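Local coordinates for protein-glutamine gamma-glutamyltransferase (Pseudomonas aeruginosa PAO1, PDB 6G49) that shows transglutaminase activity in vitro, residing in its periplasmic domain, and is critical for viability of the bacterium, at residues A[121-131]-A[153-164]. Numbering follows the deposited sequence. Where two conformers were deposited one is given.
Sequences LFALDVAQTDQ and FYRVSSWPQALR
Gln128 and Ser157 form the antiparallel hydrogen-bonded pair between strands 127-129 and 153-158. Gln128 N gives to Ser157 O at 2.8 Å, and Ser157 N returns a bond to Gln128 O. Trp159 and Val126 exchange backbone bonds just beyond. Trp159 O takes Val126 N and Ala162 N from opposite faces of its plane; the latter bond lies within the type I turn Trp159-Ala162. At the other end, Arg155 N meets Asp130 OD1 at 3.0 Å, from above the carboxylate plane.

Two hydroxyls of strand 153-158 bond to carbonyls of strand 120-124. Tyr154 OH gives to Phe122 O at 2.7 Å, in the carbonyl plane. Ser158 OG gives to Leu124 O at 2.6 Å and also bonds Tyr109.

Tyr154 CG stands between the backbone N and the carbonyl carbon (chi1 58°), and the ring reaches across to Leu121 and Phe122. Leu121 CD1 sits over the ring centre, 3.9 Å from the centroid, as a CH-pi contact. Val156 CG1 packs on Ala123 CB and Ala127 CB.

In one of two Asp125 conformers, OD2 lies over one face of the Arg164 guanidinium, 3.0 Å from Arg164 NE; this salt bridge rests on charge alone. Arg164 NH1 has a stronger partner in Glu291.

At the cis peptide before Val126 the chain passes from strand 120-124 of one antiparallel sheet to 127-129, an edge strand of a second, in the N-terminal part of the periplasmic domain.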
loop_
_atom_site.group_PDB
_atom_site.type_symbol
_atom_site.label_atom_id
_atom_site.label_comp_id
_atom_site.label_asym_id
_atom_site.label_seq_id
_atom_site.Cartn_x
_atom_site.Cartn_y
_atom_site.Cartn_z
ATOM N N LEU A 121 3.647 12.169 -5.456
ATOM C CA LEU A 121 3.827 12.849 -4.177
ATOM C C LEU A 121 3.279 11.929 -3.088
ATOM O O LEU A 121 2.231 11.262 -3.235
ATOM C CB LEU A 121 3.081 14.179 -4.189
ATOM C CG LEU A 121 3.520 15.213 -5.228
ATOM C CD1 LEU A 121 2.982 16.585 -4.859
ATOM C CD2 LEU A 121 4.996 15.240 -5.458
ATOM N N PHE A 122 3.982 11.905 -1.971
ATOM C CA PHE A 122 3.595 11.060 -0.861
ATOM C C PHE A 122 2.573 11.782 0.019
ATOM O O PHE A 122 2.762 12.972 0.348
ATOM C CB PHE A 122 4.826 10.700 -0.040
ATOM C CG PHE A 122 6.000 10.238 -0.847
ATOM C CD1 PHE A 122 5.863 9.187 -1.734
ATOM C CD2 PHE A 122 7.215 10.914 -0.810
ATOM C CE1 PHE A 122 6.903 8.828 -2.554
ATOM C CE2 PHE A 122 8.283 10.448 -1.546
ATOM C CZ PHE A 122 8.132 9.395 -2.413
ATOM N N ALA A 123 1.527 11.093 0.458
ATOM C CA ALA A 123 0.532 11.724 1.311
ATOM C C ALA A 123 -0.359 10.663 1.925
ATOM O O ALA A 123 -0.622 9.620 1.296
ATOM C CB ALA A 123 -0.324 12.680 0.503
ATOM N N LEU A 124 -0.932 10.976 3.088
ATOM C CA LEU A 124 -1.984 10.134 3.673
ATOM C C LEU A 124 -3.231 10.210 2.788
ATOM O O LEU A 124 -3.630 11.251 2.270
ATOM C CB LEU A 124 -2.352 10.634 5.072
ATOM C CG LEU A 124 -1.223 10.823 6.072
ATOM C CD1 LEU A 124 -1.793 11.455 7.327
ATOM C CD2 LEU A 124 -0.512 9.503 6.430
ATOM N N ASP A 125 -3.856 9.044 2.589
ATOM C CA ASP A 125 -5.108 8.967 1.826
ATOM C C ASP A 125 -6.209 9.685 2.627
ATOM O O ASP A 125 -6.143 9.748 3.839
ATOM C CB ASP A 125 -5.446 7.481 1.583
ATOM C CG ASP A 125 -6.343 7.169 0.404
ATOM O OD1 ASP A 125 -6.228 7.839 -0.616
ATOM O OD2 ASP A 125 -7.130 6.191 0.521
ATOM N N VAL A 126 -7.217 10.307 1.946
ATOM C CA VAL A 126 -7.240 10.740 0.581
ATOM C C VAL A 126 -6.707 12.182 0.586
ATOM O O VAL A 126 -7.207 13.029 1.365
ATOM C CB VAL A 126 -8.661 10.708 0.002
ATOM C CG1 VAL A 126 -8.731 11.417 -1.328
ATOM C CG2 VAL A 126 -9.144 9.273 -0.146
ATOM N N ALA A 127 -5.761 12.456 -0.294
ATOM C CA ALA A 127 -5.012 13.698 -0.245
ATOM C C ALA A 127 -5.473 14.694 -1.303
ATOM O O ALA A 127 -5.843 14.370 -2.431
ATOM C CB ALA A 127 -3.538 13.464 -0.437
ATOM N N GLN A 128 -5.328 15.980 -0.910
ATOM C CA GLN A 128 -5.364 17.151 -1.788
ATOM C C GLN A 128 -4.116 18.010 -1.513
ATOM O O GLN A 128 -3.659 18.027 -0.358
ATOM C CB GLN A 128 -6.616 17.997 -1.511
ATOM C CG GLN A 128 -7.897 17.205 -1.599
ATOM C CD GLN A 128 -8.348 16.979 -3.010
ATOM O OE1 GLN A 128 -9.244 17.695 -3.460
ATOM N NE2 GLN A 128 -7.776 15.968 -3.697
ATOM N N THR A 129 -3.538 18.655 -2.533
ATOM C CA THR A 129 -2.332 19.452 -2.319
ATOM C C THR A 129 -2.560 20.818 -2.955
ATOM O O THR A 129 -3.517 21.022 -3.707
ATOM C CB THR A 129 -1.044 18.847 -2.907
ATOM O OG1 THR A 129 -0.989 19.101 -4.309
ATOM C CG2 THR A 129 -0.949 17.356 -2.627
ATOM N N ASP A 130 -1.623 21.709 -2.671
ATOM C CA ASP A 130 -1.589 23.022 -3.306
ATOM C C ASP A 130 -0.758 23.046 -4.596
ATOM O O ASP A 130 -0.411 24.134 -5.104
ATOM C CB ASP A 130 -1.021 24.039 -2.309
ATOM C CG ASP A 130 0.458 23.856 -1.980
ATOM O OD1 ASP A 130 1.035 22.734 -2.121
ATOM O OD2 ASP A 130 1.089 24.846 -1.558
ATOM N N GLN A 131 -0.341 21.891 -5.108
ATOM C CA GLN A 131 0.496 21.797 -6.278
ATOM C C GLN A 131 -0.408 21.737 -7.508
ATOM O O GLN A 131 -1.152 20.764 -7.674
ATOM C CB GLN A 131 1.424 20.590 -6.192
ATOM C CG GLN A 131 2.369 20.624 -5.007
ATOM C CD GLN A 131 3.257 21.840 -4.987
ATOM O OE1 GLN A 131 3.076 22.743 -4.138
ATOM N NE2 GLN A 131 4.207 21.868 -5.904
ATOM N N PHE A 153 8.805 21.367 -1.764
ATOM C CA PHE A 153 7.897 21.642 -0.625
ATOM C C PHE A 153 6.464 21.660 -1.145
ATOM O O PHE A 153 6.136 22.244 -2.192
ATOM C CB PHE A 153 8.267 23.018 -0.041
ATOM C CG PHE A 153 7.413 23.420 1.121
ATOM C CD1 PHE A 153 6.192 24.005 0.900
ATOM C CD2 PHE A 153 7.894 23.295 2.398
ATOM C CE1 PHE A 153 5.416 24.396 1.964
ATOM C CE2 PHE A 153 7.130 23.750 3.465
ATOM C CZ PHE A 153 5.872 24.214 3.225
ATOM N N TYR A 154 5.543 21.045 -0.399
ATOM C CA TYR A 154 4.157 21.105 -0.754
ATOM C C TYR A 154 3.294 20.971 0.483
ATOM O O TYR A 154 3.726 20.464 1.518
ATOM C CB TYR A 154 3.764 20.063 -1.816
ATOM C CG TYR A 154 4.006 18.616 -1.481
ATOM C CD1 TYR A 154 5.214 18.035 -1.761
ATOM C CD2 TYR A 154 2.981 17.795 -1.012
ATOM C CE1 TYR A 154 5.451 16.701 -1.448
ATOM C CE2 TYR A 154 3.194 16.449 -0.743
ATOM C CZ TYR A 154 4.425 15.881 -1.002
ATOM O OH TYR A 154 4.717 14.562 -0.741
ATOM N N ARG A 155 2.087 21.510 0.365
ATOM C CA ARG A 155 1.106 21.548 1.436
ATOM C C ARG A 155 -0.000 20.569 1.123
ATOM O O ARG A 155 -0.423 20.465 -0.003
ATOM C CB ARG A 155 0.576 22.971 1.604
ATOM C CG ARG A 155 1.685 24.008 1.674
ATOM C CD ARG A 155 1.151 25.377 2.055
ATOM N NE ARG A 155 0.240 25.260 3.177
ATOM C CZ ARG A 155 0.558 25.534 4.434
ATOM N NH1 ARG A 155 1.771 25.974 4.743
ATOM N NH2 ARG A 155 -0.348 25.378 5.386
ATOM N N VAL A 156 -0.459 19.865 2.144
ATOM C CA VAL A 156 -1.436 18.777 1.987
ATOM C C VAL A 156 -2.584 18.941 2.992
ATOM O O VAL A 156 -2.326 19.257 4.151
ATOM C CB VAL A 156 -0.776 17.406 2.190
ATOM C CG1 VAL A 156 -1.748 16.269 1.887
ATOM C CG2 VAL A 156 0.524 17.284 1.369
ATOM N N SER A 157 -3.778 18.517 2.550
ATOM C CA SER A 157 -4.902 18.177 3.372
ATOM C C SER A 157 -5.319 16.741 3.032
ATOM O O SER A 157 -5.508 16.445 1.860
ATOM C CB SER A 157 -6.083 19.100 3.114
ATOM O OG SER A 157 -5.819 20.400 3.632
ATOM N N SER A 158 -5.485 15.922 4.059
ATOM C CA SER A 158 -5.939 14.516 3.868
ATOM C C SER A 158 -7.197 14.263 4.707
ATOM O O SER A 158 -7.293 14.684 5.853
ATOM C CB SER A 158 -4.836 13.591 4.284
ATOM O OG SER A 158 -3.732 13.650 3.391
ATOM N N TRP A 159 -8.051 13.380 4.171
ATOM C CA TRP A 159 -9.244 12.874 4.828
ATOM C C TRP A 159 -9.157 11.359 4.924
ATOM O O TRP A 159 -9.575 10.658 3.990
ATOM C CB TRP A 159 -10.463 13.256 3.992
ATOM C CG TRP A 159 -10.839 14.700 4.122
ATOM C CD1 TRP A 159 -11.792 15.223 4.960
ATOM C CD2 TRP A 159 -10.267 15.809 3.408
ATOM N NE1 TRP A 159 -11.812 16.588 4.846
ATOM C CE2 TRP A 159 -10.929 16.978 3.870
ATOM C CE3 TRP A 159 -9.319 15.947 2.387
ATOM C CZ2 TRP A 159 -10.622 18.242 3.370
ATOM C CZ3 TRP A 159 -9.009 17.208 1.904
ATOM C CH2 TRP A 159 -9.638 18.339 2.413
ATOM N N PRO A 160 -8.568 10.823 5.997
ATOM C CA PRO A 160 -8.313 9.392 6.087
ATOM C C PRO A 160 -9.614 8.567 6.086
ATOM O O PRO A 160 -9.578 7.384 5.741
ATOM C CB PRO A 160 -7.596 9.250 7.424
ATOM C CG PRO A 160 -6.888 10.583 7.581
ATOM C CD PRO A 160 -7.924 11.579 7.090
ATOM N N GLN A 161 -10.713 9.186 6.523
ATOM C CA GLN A 161 -12.053 8.491 6.609
ATOM C C GLN A 161 -12.893 8.717 5.363
ATOM O O GLN A 161 -14.068 8.333 5.340
ATOM C CB GLN A 161 -12.782 8.964 7.867
ATOM C CG GLN A 161 -12.052 8.547 9.118
ATOM C CD GLN A 161 -12.773 8.924 10.391
ATOM O OE1 GLN A 161 -13.945 9.281 10.393
ATOM N NE2 GLN A 161 -12.054 8.829 11.487
ATOM N N ALA A 162 -12.329 9.326 4.308
ATOM C CA ALA A 162 -13.083 9.609 3.098
ATOM C C ALA A 162 -13.679 8.314 2.541
ATOM O O ALA A 162 -13.096 7.244 2.679
ATOM C CB ALA A 162 -12.212 10.249 2.047
ATOM N N LEU A 163 -14.901 8.408 2.000
ATOM C CA LEU A 163 -15.519 7.272 1.285
ATOM C C LEU A 163 -14.963 7.256 -0.133
ATOM O O LEU A 163 -15.008 8.239 -0.840
ATOM C CB LEU A 163 -17.034 7.484 1.297
ATOM C CG LEU A 163 -17.875 6.443 0.580
ATOM C CD1 LEU A 163 -17.703 5.090 1.222
ATOM C CD2 LEU A 163 -19.353 6.862 0.636
ATOM N N ARG A 164 -14.411 6.116 -0.514
ATOM C CA ARG A 164 -13.791 5.976 -1.810
ATOM C C ARG A 164 -14.480 5.045 -2.780
ATOM O O ARG A 164 -14.542 3.851 -2.569
ATOM C CB ARG A 164 -12.347 5.523 -1.635
ATOM C CG ARG A 164 -11.587 6.311 -0.595
ATOM C CD ARG A 164 -10.119 5.979 -0.637
ATOM N NE ARG A 164 -9.802 4.855 0.226
ATOM C CZ ARG A 164 -8.974 3.887 -0.114
ATOM N NH1 ARG A 164 -8.404 3.930 -1.304
ATOM N NH2 ARG A 164 -8.728 2.888 0.721
#